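Side-chain contacts in putative diguanylate cyclase (GGDEF) with PAS/PAC domain (Rhodopseudomonas palustris, PDB 3LIF), which probably makes cyclic di-GMP from GTP as a membrane-bound diguanylate cyclase, this chain being its extracellular sensor part with the PDC fold: residues F101-H104 with R105-D109; I118-R121 with T122-V125; S155-Y158 with K159-D162; L179-W182 with P183-Q186. One frame throughout, in Å; residues are numbered along the deposited sequence.

Interaction 1: residues F101-H104 with R105-D109; sequences FRYH and RANDD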
ATOM      1  N   PHE A 101      -6.062  14.217  -6.675  1.00 25.13           N
ATOM      2  CA  PHE A 101      -6.445  14.932  -7.874  1.00 25.89           C
ATOM      3  C   PHE A 101      -5.740  16.245  -7.899  1.00 27.72           C
ATOM      4  O   PHE A 101      -5.087  16.580  -8.891  1.00 27.96           O
ATOM      5  CB  PHE A 101      -7.931  15.161  -7.986  1.00 25.74           C
ATOM      6  CG  PHE A 101      -8.288  16.172  -9.042  1.00 25.39           C
ATOM      7  CD1 PHE A 101      -8.372  15.803 -10.362  1.00 23.43           C
ATOM      8  CD2 PHE A 101      -8.550  17.494  -8.709  1.00 25.52           C
ATOM      9  CE1 PHE A 101      -8.709  16.712 -11.332  1.00 23.73           C
ATOM     10  CE2 PHE A 101      -8.858  18.436  -9.711  1.00 25.73           C
ATOM     11  CZ  PHE A 101      -8.918  18.039 -11.016  1.00 24.30           C
ATOM     12  N   ARG A 102      -5.855  17.004  -6.812  1.00 29.24           N
ATOM     13  CA  ARG A 102      -5.108  18.242  -6.739  1.00 31.50           C
ATOM     14  C   ARG A 102      -3.611  18.017  -7.018  1.00 31.46           C
ATOM     15  O   ARG A 102      -2.990  18.806  -7.698  1.00 31.98           O
ATOM     16  CB  ARG A 102      -5.367  18.975  -5.405  1.00 32.33           C
ATOM     17  CG  ARG A 102      -6.654  19.808  -5.504  1.00 38.41           C
ATOM     18  CD  ARG A 102      -7.114  20.505  -4.267  1.00 43.89           C
ATOM     19  NE  ARG A 102      -7.490  19.522  -3.263  1.00 52.53           N
ATOM     20  CZ  ARG A 102      -6.687  19.183  -2.242  1.00 55.72           C
ATOM     21  NH1 ARG A 102      -5.487  19.755  -2.140  1.00 56.85           N
ATOM     22  NH2 ARG A 102      -7.066  18.293  -1.316  1.00 53.79           N
ATOM     23  N   TYR A 103      -3.022  16.944  -6.511  1.00 31.67           N
ATOM     24  CA  TYR A 103      -1.605  16.795  -6.683  1.00 32.13           C
ATOM     25  C   TYR A 103      -1.225  16.578  -8.170  1.00 32.52           C
ATOM     26  O   TYR A 103      -0.305  17.215  -8.706  1.00 31.72           O
ATOM     27  CB  TYR A 103      -1.108  15.680  -5.791  1.00 32.68           C
ATOM     28  CG  TYR A 103       0.322  15.297  -6.070  1.00 36.66           C
ATOM     29  CD1 TYR A 103       0.620  14.394  -7.101  1.00 39.90           C
ATOM     30  CD2 TYR A 103       1.387  15.837  -5.328  1.00 38.57           C
ATOM     31  CE1 TYR A 103       1.936  14.036  -7.399  1.00 42.11           C
ATOM     32  CE2 TYR A 103       2.711  15.485  -5.611  1.00 41.97           C
ATOM     33  CZ  TYR A 103       2.984  14.574  -6.654  1.00 44.47           C
ATOM     34  OH  TYR A 103       4.287  14.167  -6.971  1.00 46.03           O
ATOM     35  N   HIS A 104      -1.950  15.721  -8.878  1.00 32.01           N
ATOM     36  CA  HIS A 104      -1.592  15.547 -10.254  1.00 32.32           C
ATOM     37  C   HIS A 104      -1.844  16.730 -11.132  1.00 33.60           C
ATOM     38  O   HIS A 104      -1.190  16.860 -12.180  1.00 34.12           O
ATOM     39  CB  HIS A 104      -2.259  14.317 -10.823  1.00 32.27           C
ATOM     40  CG  HIS A 104      -1.725  13.062 -10.221  1.00 32.93           C
ATOM     41  ND1 HIS A 104      -2.533  12.089  -9.660  1.00 34.83           N
ATOM     42  CD2 HIS A 104      -0.453  12.673  -9.988  1.00 30.22           C
ATOM     43  CE1 HIS A 104      -1.786  11.124  -9.155  1.00 32.60           C
ATOM     44  NE2 HIS A 104      -0.521  11.461  -9.332  1.00 35.41           N
ATOM     45  N   ARG A 105      -2.826  17.571 -10.773  1.00 34.68           N
ATOM     46  CA  ARG A 105      -3.101  18.726 -11.595  1.00 35.38           C
ATOM     47  C   ARG A 105      -1.971  19.747 -11.413  1.00 36.24           C
ATOM     48  O   ARG A 105      -1.670  20.523 -12.294  1.00 35.64           O
ATOM     49  CB  ARG A 105      -4.420  19.364 -11.225  1.00 36.39           C
ATOM     50  CG  ARG A 105      -4.749  20.587 -12.078  1.00 35.45           C
ATOM     51  CD  ARG A 105      -6.046  21.200 -11.697  1.00 33.34           C
ATOM     52  NE  ARG A 105      -6.048  21.561 -10.289  1.00 34.26           N
ATOM     53  CZ  ARG A 105      -7.144  21.869  -9.583  1.00 33.36           C
ATOM     54  NH1 ARG A 105      -8.352  21.836 -10.142  1.00 31.38           N
ATOM     55  NH2 ARG A 105      -7.028  22.168  -8.294  1.00 32.45           N
ATOM     56  N   ALA A 106      -1.343  19.734 -10.258  1.00 36.99           N
ATOM     57  CA  ALA A 106      -0.311  20.683 -10.004  1.00 38.74           C
ATOM     58  C   ALA A 106       1.088  20.243 -10.465  1.00 40.26           C
ATOM     59  O   ALA A 106       1.912  21.104 -10.702  1.00 41.82           O
ATOM     60  CB  ALA A 106      -0.291  21.020  -8.536  1.00 37.52           C
ATOM     61  N   ASN A 107       1.383  18.940 -10.550  1.00 41.32           N
ATOM     62  CA  ASN A 107       2.750  18.454 -10.833  1.00 41.80           C
ATOM     63  C   ASN A 107       2.810  17.530 -12.016  1.00 42.22           C
ATOM     64  O   ASN A 107       2.075  16.544 -12.072  1.00 41.71           O
ATOM     65  CB  ASN A 107       3.327  17.676  -9.664  1.00 41.97           C
ATOM     66  CG  ASN A 107       3.118  18.362  -8.351  1.00 44.46           C
ATOM     67  OD1 ASN A 107       2.024  18.328  -7.784  1.00 50.09           O
ATOM     68  ND2 ASN A 107       4.169  18.964  -7.830  1.00 45.54           N
ATOM     69  N   ASP A 108       3.699  17.838 -12.952  1.00 43.37           N
ATOM     70  CA  ASP A 108       3.890  16.997 -14.147  1.00 44.91           C
ATOM     71  C   ASP A 108       4.947  15.958 -13.818  1.00 44.65           C
ATOM     72  O   ASP A 108       6.150  16.215 -14.038  1.00 44.86           O
ATOM     73  CB  ASP A 108       4.433  17.825 -15.328  1.00 44.91           C
ATOM     74  CG  ASP A 108       5.752  18.551 -14.955  0.50 46.60           C
ATOM     75  OD1 ASP A 108       5.909  18.944 -13.767  0.50 47.31           O
ATOM     76  OD2 ASP A 108       6.633  18.717 -15.827  0.50 47.49           O
ATOM     77  N   ASP A 109       4.508  14.810 -13.314  1.00 44.20           N
ATOM     78  CA  ASP A 109       5.398  13.688 -13.065  1.00 44.32           C
ATOM     79  C   ASP A 109       4.714  12.318 -13.140  1.00 43.89           C
ATOM     80  O   ASP A 109       3.478  12.211 -13.176  1.00 44.57           O
ATOM     81  CB  ASP A 109       6.122  13.861 -11.757  1.00 44.05           C
ATOM     82  CG  ASP A 109       5.258  13.584 -10.575  1.00 47.75           C
ATOM     83  OD1 ASP A 109       5.441  14.288  -9.551  1.00 51.20           O
ATOM     84  OD2 ASP A 109       4.419  12.654 -10.638  1.00 51.03           O
TER
HETATM   85  O   HOH W   1      -3.840  21.266  -8.440  1.00 58.95           O

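Interaction 2: residues I118-R121 with T122-V125; sequences IQSR and TSGV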
ATOM      1  N   ILE A 118      -8.455   7.236   2.899  1.00 24.99           N
ATOM      2  CA  ILE A 118      -9.623   8.032   2.562  1.00 24.45           C
ATOM      3  C   ILE A 118     -10.824   7.128   2.442  1.00 26.17           C
ATOM      4  O   ILE A 118     -10.731   5.885   2.328  1.00 25.68           O
ATOM      5  CB  ILE A 118      -9.478   8.779   1.240  1.00 24.27           C
ATOM      6  CG1 ILE A 118      -9.281   7.771   0.069  1.00 22.35           C
ATOM      7  CG2 ILE A 118      -8.398   9.882   1.341  1.00 19.50           C
ATOM      8  CD1 ILE A 118      -8.710   8.424  -1.279  1.00 12.57           C
ATOM      9  N   GLN A 119     -11.985   7.757   2.514  1.00 27.60           N
ATOM     10  CA  GLN A 119     -13.181   6.969   2.487  1.00 28.67           C
ATOM     11  C   GLN A 119     -13.633   6.882   1.027  1.00 28.31           C
ATOM     12  O   GLN A 119     -14.011   7.892   0.426  1.00 28.15           O
ATOM     13  CB  GLN A 119     -14.214   7.555   3.409  1.00 28.61           C
ATOM     14  CG  GLN A 119     -15.388   6.649   3.443  1.00 33.16           C
ATOM     15  CD  GLN A 119     -16.470   7.121   4.366  1.00 38.06           C
ATOM     16  OE1 GLN A 119     -17.350   6.347   4.739  1.00 40.67           O
ATOM     17  NE2 GLN A 119     -16.410   8.382   4.765  1.00 40.46           N
ATOM     18  N   SER A 120     -13.504   5.694   0.440  1.00 27.66           N
ATOM     19  CA  SER A 120     -13.619   5.550  -0.987  1.00 27.56           C
ATOM     20  C   SER A 120     -14.934   6.106  -1.477  1.00 27.52           C
ATOM     21  O   SER A 120     -15.986   5.634  -1.070  1.00 27.26           O
ATOM     22  CB  SER A 120     -13.568   4.066  -1.346  1.00 28.36           C
ATOM     23  OG  SER A 120     -14.264   3.750  -2.554  1.00 29.63           O
ATOM     24  N   ARG A 121     -14.876   7.080  -2.379  1.00 27.85           N
ATOM     25  CA  ARG A 121     -16.069   7.561  -3.093  1.00 27.96           C
ATOM     26  C   ARG A 121     -16.707   6.543  -4.041  1.00 29.42           C
ATOM     27  O   ARG A 121     -17.611   6.927  -4.783  1.00 29.61           O
ATOM     28  CB  ARG A 121     -15.748   8.795  -3.924  1.00 26.73           C
ATOM     29  CG  ARG A 121     -15.092   9.950  -3.175  1.00 26.84           C
ATOM     30  CD  ARG A 121     -16.089  10.910  -2.569  1.00 26.27           C
ATOM     31  NE  ARG A 121     -15.562  11.916  -1.643  1.00 25.01           N
ATOM     32  CZ  ARG A 121     -14.924  13.036  -1.995  1.00 25.20           C
ATOM     33  NH1 ARG A 121     -14.659  13.325  -3.246  1.00 26.46           N
ATOM     34  NH2 ARG A 121     -14.523  13.887  -1.082  1.00 25.55           N
ATOM     35  N   THR A 122     -16.259   5.269  -4.082  1.00 30.31           N
ATOM     36  CA  THR A 122     -17.011   4.297  -4.880  1.00 30.88           C
ATOM     37  C   THR A 122     -17.552   3.211  -4.028  1.00 31.37           C
ATOM     38  O   THR A 122     -18.532   2.576  -4.375  1.00 31.90           O
ATOM     39  CB  THR A 122     -16.224   3.606  -6.004  1.00 30.85           C
ATOM     40  OG1 THR A 122     -15.325   2.698  -5.412  1.00 33.86           O
ATOM     41  CG2 THR A 122     -15.435   4.581  -6.899  1.00 30.77           C
ATOM     42  N   SER A 123     -16.907   2.939  -2.909  1.00 32.55           N
ATOM     43  CA  SER A 123     -17.382   1.814  -2.096  1.00 32.60           C
ATOM     44  C   SER A 123     -17.649   2.121  -0.633  1.00 32.52           C
ATOM     45  O   SER A 123     -18.050   1.216   0.084  1.00 33.03           O
ATOM     46  CB  SER A 123     -16.407   0.646  -2.169  1.00 31.74           C
ATOM     47  OG  SER A 123     -15.323   0.928  -1.314  1.00 34.32           O
ATOM     48  N   GLY A 124     -17.412   3.349  -0.173  1.00 31.95           N
ATOM     49  CA  GLY A 124     -17.664   3.650   1.223  1.00 32.02           C
ATOM     50  C   GLY A 124     -16.640   3.104   2.244  1.00 32.83           C
ATOM     51  O   GLY A 124     -16.569   3.622   3.376  1.00 33.75           O
ATOM     52  N   VAL A 125     -15.840   2.092   1.862  1.00 31.76           N
ATOM     53  CA  VAL A 125     -14.733   1.563   2.677  1.00 29.56           C
ATOM     54  C   VAL A 125     -13.492   2.464   2.792  1.00 29.72           C
ATOM     55  O   VAL A 125     -13.077   3.108   1.813  1.00 30.05           O
ATOM     56  CB  VAL A 125     -14.213   0.272   2.046  1.00 30.21           C
ATOM     57  CG1 VAL A 125     -13.034  -0.273   2.882  1.00 26.69           C
ATOM     58  CG2 VAL A 125     -15.368  -0.722   1.833  1.00 26.44           C
TER

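Interaction 3: residues S155-Y158 with K159-D162; sequences STFY and KTFD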
ATOM      1  N   SER A 155      -2.881  -8.952   3.373  1.00 29.53           N
ATOM      2  CA  SER A 155      -3.041  -9.691   4.595  1.00 29.87           C
ATOM      3  C   SER A 155      -3.075 -11.190   4.306  1.00 31.59           C
ATOM      4  O   SER A 155      -2.660 -12.006   5.100  1.00 32.83           O
ATOM      5  CB  SER A 155      -4.291  -9.235   5.354  1.00 29.34           C
ATOM      6  OG  SER A 155      -5.391  -9.126   4.492  1.00 26.58           O
ATOM      7  N   THR A 156      -3.554 -11.570   3.140  1.00 32.91           N
ATOM      8  CA  THR A 156      -3.696 -12.970   2.806  1.00 32.59           C
ATOM      9  C   THR A 156      -2.338 -13.576   2.555  1.00 32.19           C
ATOM     10  O   THR A 156      -2.063 -14.671   2.957  1.00 32.01           O
ATOM     11  CB  THR A 156      -4.573 -13.030   1.571  1.00 33.68           C
ATOM     12  OG1 THR A 156      -5.915 -12.888   2.033  1.00 36.37           O
ATOM     13  CG2 THR A 156      -4.385 -14.309   0.709  1.00 31.02           C
ATOM     14  N   PHE A 157      -1.493 -12.849   1.870  1.00 31.83           N
ATOM     15  CA  PHE A 157      -0.139 -13.255   1.724  1.00 32.56           C
ATOM     16  C   PHE A 157       0.488 -13.318   3.121  1.00 33.69           C
ATOM     17  O   PHE A 157       1.282 -14.233   3.400  1.00 33.73           O
ATOM     18  CB  PHE A 157       0.590 -12.196   0.904  1.00 31.96           C
ATOM     19  CG  PHE A 157       2.039 -12.486   0.686  1.00 32.96           C
ATOM     20  CD1 PHE A 157       2.450 -13.717   0.188  1.00 34.47           C
ATOM     21  CD2 PHE A 157       3.001 -11.534   0.952  1.00 31.47           C
ATOM     22  CE1 PHE A 157       3.812 -13.982  -0.027  1.00 31.18           C
ATOM     23  CE2 PHE A 157       4.352 -11.788   0.750  1.00 29.69           C
ATOM     24  CZ  PHE A 157       4.756 -13.014   0.256  1.00 31.16           C
ATOM     25  N   TYR A 158       0.138 -12.367   4.005  1.00 33.75           N
ATOM     26  CA  TYR A 158       0.924 -12.234   5.224  1.00 34.18           C
ATOM     27  C   TYR A 158       0.616 -13.392   6.130  1.00 36.07           C
ATOM     28  O   TYR A 158       1.491 -13.881   6.852  1.00 35.70           O
ATOM     29  CB  TYR A 158       0.771 -10.898   5.970  1.00 32.85           C
ATOM     30  CG  TYR A 158       1.352  -9.714   5.252  1.00 29.73           C
ATOM     31  CD1 TYR A 158       2.365  -9.876   4.301  1.00 28.10           C
ATOM     32  CD2 TYR A 158       0.873  -8.438   5.493  1.00 26.32           C
ATOM     33  CE1 TYR A 158       2.887  -8.786   3.606  1.00 24.89           C
ATOM     34  CE2 TYR A 158       1.378  -7.333   4.821  1.00 25.04           C
ATOM     35  CZ  TYR A 158       2.381  -7.509   3.878  1.00 26.72           C
ATOM     36  OH  TYR A 158       2.884  -6.407   3.224  1.00 24.91           O
ATOM     37  N   LYS A 159      -0.614 -13.878   6.059  1.00 37.87           N
ATOM     38  CA  LYS A 159      -0.938 -15.011   6.892  1.00 39.70           C
ATOM     39  C   LYS A 159      -0.304 -16.350   6.458  1.00 40.06           C
ATOM     40  O   LYS A 159      -0.346 -17.307   7.211  1.00 39.72           O
ATOM     41  CB  LYS A 159      -2.435 -15.128   7.115  1.00 40.28           C
ATOM     42  CG  LYS A 159      -3.176 -15.764   6.018  1.00 42.66           C
ATOM     43  CD  LYS A 159      -4.655 -15.778   6.407  1.00 48.76           C
ATOM     44  CE  LYS A 159      -4.937 -16.915   7.402  1.00 48.79           C
ATOM     45  NZ  LYS A 159      -6.376 -16.863   7.708  1.00 49.36           N
ATOM     46  N   THR A 160       0.325 -16.409   5.290  1.00 40.65           N
ATOM     47  CA  THR A 160       0.992 -17.634   4.930  1.00 41.76           C
ATOM     48  C   THR A 160       2.292 -17.877   5.725  1.00 43.51           C
ATOM     49  O   THR A 160       3.088 -18.730   5.344  1.00 44.24           O
ATOM     50  CB  THR A 160       1.404 -17.675   3.434  1.00 41.43           C
ATOM     51  OG1 THR A 160       2.497 -16.778   3.218  1.00 41.64           O
ATOM     52  CG2 THR A 160       0.260 -17.347   2.514  1.00 39.95           C
ATOM     53  N   PHE A 161       2.569 -17.134   6.786  1.00 44.73           N
ATOM     54  CA  PHE A 161       3.908 -17.228   7.341  1.00 45.61           C
ATOM     55  C   PHE A 161       3.886 -17.719   8.741  1.00 47.24           C
ATOM     56  O   PHE A 161       3.242 -17.128   9.590  1.00 47.00           O
ATOM     57  CB  PHE A 161       4.628 -15.888   7.312  1.00 45.08           C
ATOM     58  CG  PHE A 161       5.182 -15.537   5.978  1.00 44.34           C
ATOM     59  CD1 PHE A 161       6.379 -16.075   5.555  1.00 43.01           C
ATOM     60  CD2 PHE A 161       4.499 -14.664   5.136  1.00 44.00           C
ATOM     61  CE1 PHE A 161       6.914 -15.760   4.309  1.00 43.35           C
ATOM     62  CE2 PHE A 161       5.018 -14.340   3.897  1.00 44.46           C
ATOM     63  CZ  PHE A 161       6.240 -14.900   3.470  1.00 43.57           C
ATOM     64  N   ASP A 162       4.631 -18.779   9.005  1.00 49.28           N
ATOM     65  CA  ASP A 162       4.628 -19.289  10.363  1.00 51.51           C
ATOM     66  C   ASP A 162       5.521 -18.519  11.355  1.00 50.83           C
ATOM     67  O   ASP A 162       6.759 -18.617  11.334  1.00 50.63           O
ATOM     68  CB  ASP A 162       4.909 -20.792  10.412  1.00 52.76           C
ATOM     69  CG  ASP A 162       4.278 -21.420  11.647  1.00 58.81           C
ATOM     70  OD1 ASP A 162       3.576 -20.656  12.385  1.00 61.37           O
ATOM     71  OD2 ASP A 162       4.481 -22.636  11.896  1.00 65.17           O
TER

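Interaction 4: residues L179-W182 with P183-Q186; sequences LIQW and PSLQ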
ATOM      1  N   LEU A 179      -0.892   0.944   6.474  1.00 22.99           N
ATOM      2  CA  LEU A 179      -1.785   0.456   5.384  1.00 23.13           C
ATOM      3  C   LEU A 179      -2.427  -0.883   5.717  1.00 24.39           C
ATOM      4  O   LEU A 179      -3.613  -1.151   5.473  1.00 24.34           O
ATOM      5  CB  LEU A 179      -1.017   0.245   4.086  1.00 21.74           C
ATOM      6  CG  LEU A 179      -0.796   1.495   3.254  1.00 20.61           C
ATOM      7  CD1 LEU A 179       0.402   2.246   3.843  1.00 15.61           C
ATOM      8  CD2 LEU A 179      -0.604   1.130   1.751  1.00 13.39           C
ATOM      9  N   ILE A 180      -1.622  -1.787   6.222  1.00 25.26           N
ATOM     10  CA  ILE A 180      -2.241  -2.994   6.667  1.00 25.69           C
ATOM     11  C   ILE A 180      -1.418  -3.654   7.727  1.00 25.94           C
ATOM     12  O   ILE A 180      -0.182  -3.501   7.788  1.00 25.69           O
ATOM     13  CB  ILE A 180      -2.543  -3.970   5.541  1.00 25.88           C
ATOM     14  CG1 ILE A 180      -3.274  -5.186   6.158  1.00 27.77           C
ATOM     15  CG2 ILE A 180      -1.326  -4.328   4.770  1.00 24.16           C
ATOM     16  CD1 ILE A 180      -4.729  -4.763   6.965  1.00 26.18           C
ATOM     17  N   GLN A 181      -2.119  -4.344   8.603  1.00 26.28           N
ATOM     18  CA  GLN A 181      -1.439  -5.085   9.622  1.00 27.30           C
ATOM     19  C   GLN A 181      -2.051  -6.485   9.853  1.00 27.08           C
ATOM     20  O   GLN A 181      -3.267  -6.678   9.903  1.00 26.08           O
ATOM     21  CB  GLN A 181      -1.248  -4.178  10.851  1.00 27.83           C
ATOM     22  CG  GLN A 181      -1.731  -4.710  12.170  1.00 31.55           C
ATOM     23  CD  GLN A 181      -0.945  -5.899  12.632  1.00 30.89           C
ATOM     24  OE1 GLN A 181       0.231  -6.047  12.322  1.00 32.07           O
ATOM     25  NE2 GLN A 181      -1.602  -6.767  13.338  1.00 28.84           N
ATOM     26  N   TRP A 182      -1.179  -7.477   9.870  1.00 27.97           N
ATOM     27  CA  TRP A 182      -1.604  -8.822  10.162  1.00 29.98           C
ATOM     28  C   TRP A 182      -1.087  -9.254  11.576  1.00 29.51           C
ATOM     29  O   TRP A 182       0.102  -9.057  11.898  1.00 30.25           O
ATOM     30  CB  TRP A 182      -1.174  -9.767   9.021  1.00 30.34           C
ATOM     31  CG  TRP A 182      -1.390 -11.201   9.382  1.00 37.75           C
ATOM     32  CD1 TRP A 182      -0.439 -12.103   9.807  1.00 41.92           C
ATOM     33  CD2 TRP A 182      -2.640 -11.891   9.431  1.00 43.20           C
ATOM     34  NE1 TRP A 182      -1.023 -13.313  10.083  1.00 44.89           N
ATOM     35  CE2 TRP A 182      -2.372 -13.213   9.866  1.00 45.01           C
ATOM     36  CE3 TRP A 182      -3.963 -11.529   9.138  1.00 45.93           C
ATOM     37  CZ2 TRP A 182      -3.386 -14.178  10.018  1.00 47.31           C
ATOM     38  CZ3 TRP A 182      -4.998 -12.503   9.308  1.00 48.30           C
ATOM     39  CH2 TRP A 182      -4.691 -13.804   9.736  1.00 47.75           C
ATOM     40  N   PRO A 183      -1.946  -9.883  12.416  1.00 28.93           N
ATOM     41  CA  PRO A 183      -3.327 -10.370  12.217  1.00 28.72           C
ATOM     42  C   PRO A 183      -4.459  -9.401  12.667  1.00 29.08           C
ATOM     43  O   PRO A 183      -5.606  -9.670  12.413  1.00 29.39           O
ATOM     44  CB  PRO A 183      -3.367 -11.591  13.149  1.00 28.53           C
ATOM     45  CG  PRO A 183      -2.510 -11.164  14.315  1.00 25.56           C
ATOM     46  CD  PRO A 183      -1.380 -10.392  13.693  1.00 27.38           C
ATOM     47  N   SER A 184      -4.159  -8.306  13.342  1.00 28.54           N
ATOM     48  CA  SER A 184      -5.209  -7.402  13.738  1.00 28.98           C
ATOM     49  C   SER A 184      -6.116  -6.970  12.592  1.00 29.03           C
ATOM     50  O   SER A 184      -7.252  -6.762  12.817  1.00 29.49           O
ATOM     51  CB  SER A 184      -4.613  -6.123  14.382  1.00 29.73           C
ATOM     52  OG  SER A 184      -4.298  -5.141  13.391  1.00 30.53           O
ATOM     53  N   LEU A 185      -5.616  -6.780  11.379  1.00 29.23           N
ATOM     54  CA  LEU A 185      -6.425  -6.181  10.290  1.00 30.01           C
ATOM     55  C   LEU A 185      -6.673  -4.659  10.438  1.00 30.07           C
ATOM     56  O   LEU A 185      -7.430  -4.069   9.675  1.00 30.06           O
ATOM     57  CB  LEU A 185      -7.754  -6.926  10.059  1.00 29.28           C
ATOM     58  CG  LEU A 185      -7.573  -8.361   9.546  1.00 30.91           C
ATOM     59  CD1 LEU A 185      -8.871  -9.041   9.142  1.00 27.19           C
ATOM     60  CD2 LEU A 185      -6.526  -8.441   8.429  1.00 30.74           C
ATOM     61  N   GLN A 186      -6.022  -4.002  11.388  1.00 29.90           N
ATOM     62  CA  GLN A 186      -6.110  -2.541  11.409  1.00 29.59           C
ATOM     63  C   GLN A 186      -5.530  -1.854  10.180  1.00 29.72           C
ATOM     64  O   GLN A 186      -4.742  -2.415   9.403  1.00 30.24           O
ATOM     65  CB  GLN A 186      -5.503  -1.995  12.674  1.00 29.44           C
ATOM     66  CG  GLN A 186      -6.228  -2.473  13.877  1.00 30.89           C
ATOM     67  CD  GLN A 186      -5.680  -1.924  15.167  1.00 36.23           C
ATOM     68  OE1 GLN A 186      -5.672  -2.625  16.151  1.00 38.23           O
ATOM     69  NE2 GLN A 186      -5.218  -0.663  15.177  1.00 38.62           N
TER

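Interaction 1: residues F101-H104 with R105-D109
Y103 and N107 meet one helical turn apart. The amide of N107 lies over one face of the Y103 ring, the two planes 22° apart. F101 and R105 repeat this spacing. R105 NH1 comes to the rim of the F101 ring, 3.5 Å from CE2, while CE2 lies over one face of the guanidinium. The planes are 71° apart. CG of R105 is anti to the backbone N (chi1 -180°), which carries the chain back alongside the helix.

Polar side-chain contacts are few. Y103 OH gives a weak hydrogen bond to D109 OD1, at 2.8 Å. D109 OD2 accepts from the backbone of T111. A water accepts a hydrogen bond from R105 NE (2.9 Å) and donates one to R102 O (2.7 Å). R102 turns its own guanidinium to the carbonyl of D97.

Backbone bonds run from R105 N to F101 O (3.1 Å), from A106 N to R102 O (3.2 Å) and from N107 N to Y103 O (3.0 Å).

F101 and H104 pack on V144 of the sheet. N107 is the first residue to leave helical angles. This is the C-terminal end of helix 99-106, which lies against the first antiparallel sheet of the PDC fold.

Interaction 2: residues I118-R121 with T122-V125
S120 OG accepts two backbone N-H groups from the turn that follows it. T122 N lies 2.9 Å from this OG, and S123 N lies 2.8 Å from it. Both bonds are fairly straight. The hydroxyl is held inside the turn by chi1 of 153°, which places OG beside the carbonyl carbon.

S120 also uses its backbone. Its N donates to V125 O at 3.0 Å, nearly straight at 169°, though the donor stands above the carbonyl plane. S120 O takes G124 N at 2.8 Å and adds a weak bond from S123 N. The bond from OG to the N-H two residues on makes an ST turn. It sits in the tight connection between antiparallel strands 113-119 and 126-135, a beta hairpin. The backbone pairing of I118 with V127 carries the hairpin on into the sheet.

An alanine here would probably leave the N-H of T122 without its acceptor, and that of S123 with just its weak bond.

G124 has a positive phi of 75°, which helps bring the chain back. S123 OG accepts a weak bond from V125 N.

Other polar groups here have partners beyond the turn. R121 makes a salt bridge to D97. Q119 O accepts from R98. T122 OG1 is hydrogen-bonded to D72, and a bound MPD molecule, probably from the crystallisation liquor, lies about 3 Å from its side chain.

Interaction 3: residues S155-Y158 with K159-D162
K159 lays the start of its side chain along the end of helix 151-158. Its CG rests 3.4 Å from T156 O, and the amine end leads away. Its backbone N donates to S155 O at 2.9 Å.

F157 carries the aromatic part. The edge of F161 points at one face of the F157 ring, a T-shaped stack with planes at 82° and centroids 5.4 Å apart. F161 CE2 is 3.9 Å from F157 CZ. T160 OG1 donates to F157 O at 2.8 Å, in the carbonyl plane. T160 N donates to F157 O at 3.0 Å, from above that plane. OG1 reaches it from between the backbone N and the carbonyl carbon (chi1 72°).

Y158 opens a type I turn that ends at F161. Its O lies at the edge of the F161 ring, 3.6 Å from CD2, and takes a weak bond from F161 N.

An alanine in place of F161 would probably leave that face of F157 without its edge-on partner, and L20 without this ring.

H27 also stacks on F157. The contact has two parts: backbone and hydroxyl donors answer the last helix carbonyls, and an apolar aromatic pair faces the long helix 5-47.

Interaction 4: residues L179-W182 with P183-Q186
W182 and P183 are next-door neighbours in contact, joined by a cis peptide bond. P183 CA lies over the six-membered ring of W182, 3.6 Å from its centroid and 29° off the ring normal. This is a CH-pi contact. P183 CB covers the same ring, 3.8 Å from W182 CE2. The indole and the proline cross at about a right angle. With chi1 at 171° the indole turns away from its own backbone N and lies against the proline that follows.

L185 approaches the same indole differently. Its CD2 comes to the edge, near the ring plane, 4.1 Å from W182 CE3. The same methyl is 4.3 Å from I180 CD1, which makes a loose apolar contact. I180 CD1 also touches the backbone of Q186, 3.4 Å from its O.

The backbone closes the turn. L185 N donates to Q181 O at 2.8 Å, with the donor tilted from the carbonyl plane. Q181 N makes a weak bond to Q186 O. S184 OG appears to accept from Q186 N, as in an ST turn, although the place of this hydroxyl is less sure.

The turn reverses the chain at the end of strand 178-182, an outermost strand of the second sheet. That strand pairs with 168-173, where L179 and I180 both face L171 in a classic beta bulge. Q181 and S184 touch F215, which lies in another loop. Helix 151-158 packs on this strand and turn: I180 touches F154 and Y158, and L185 touches S155.

The four contacts follow one another along the chain without overlap. Interaction 1 lies on helix 99-106, packed on the first five-stranded sheet, and interaction 2 at the end of its strand 113-119. Their centres are 21 Å apart and their nearest atoms about 8 Å. Interaction 3 lies on helix 151-158, packed on the second sheet, and interaction 4 at the end of its strand 178-182. Both sheets have strand order 2-1-5-4-3. Interactions 3 and 4 touch, K159 CB packing on W182 CZ2 at 3.2 Å. Interactions 1 and 3 lie on opposite sides of the chain's centre, 35 Å apart between centres. Two such sheets fit the double Cache (PDC) build of an extracellular sensor.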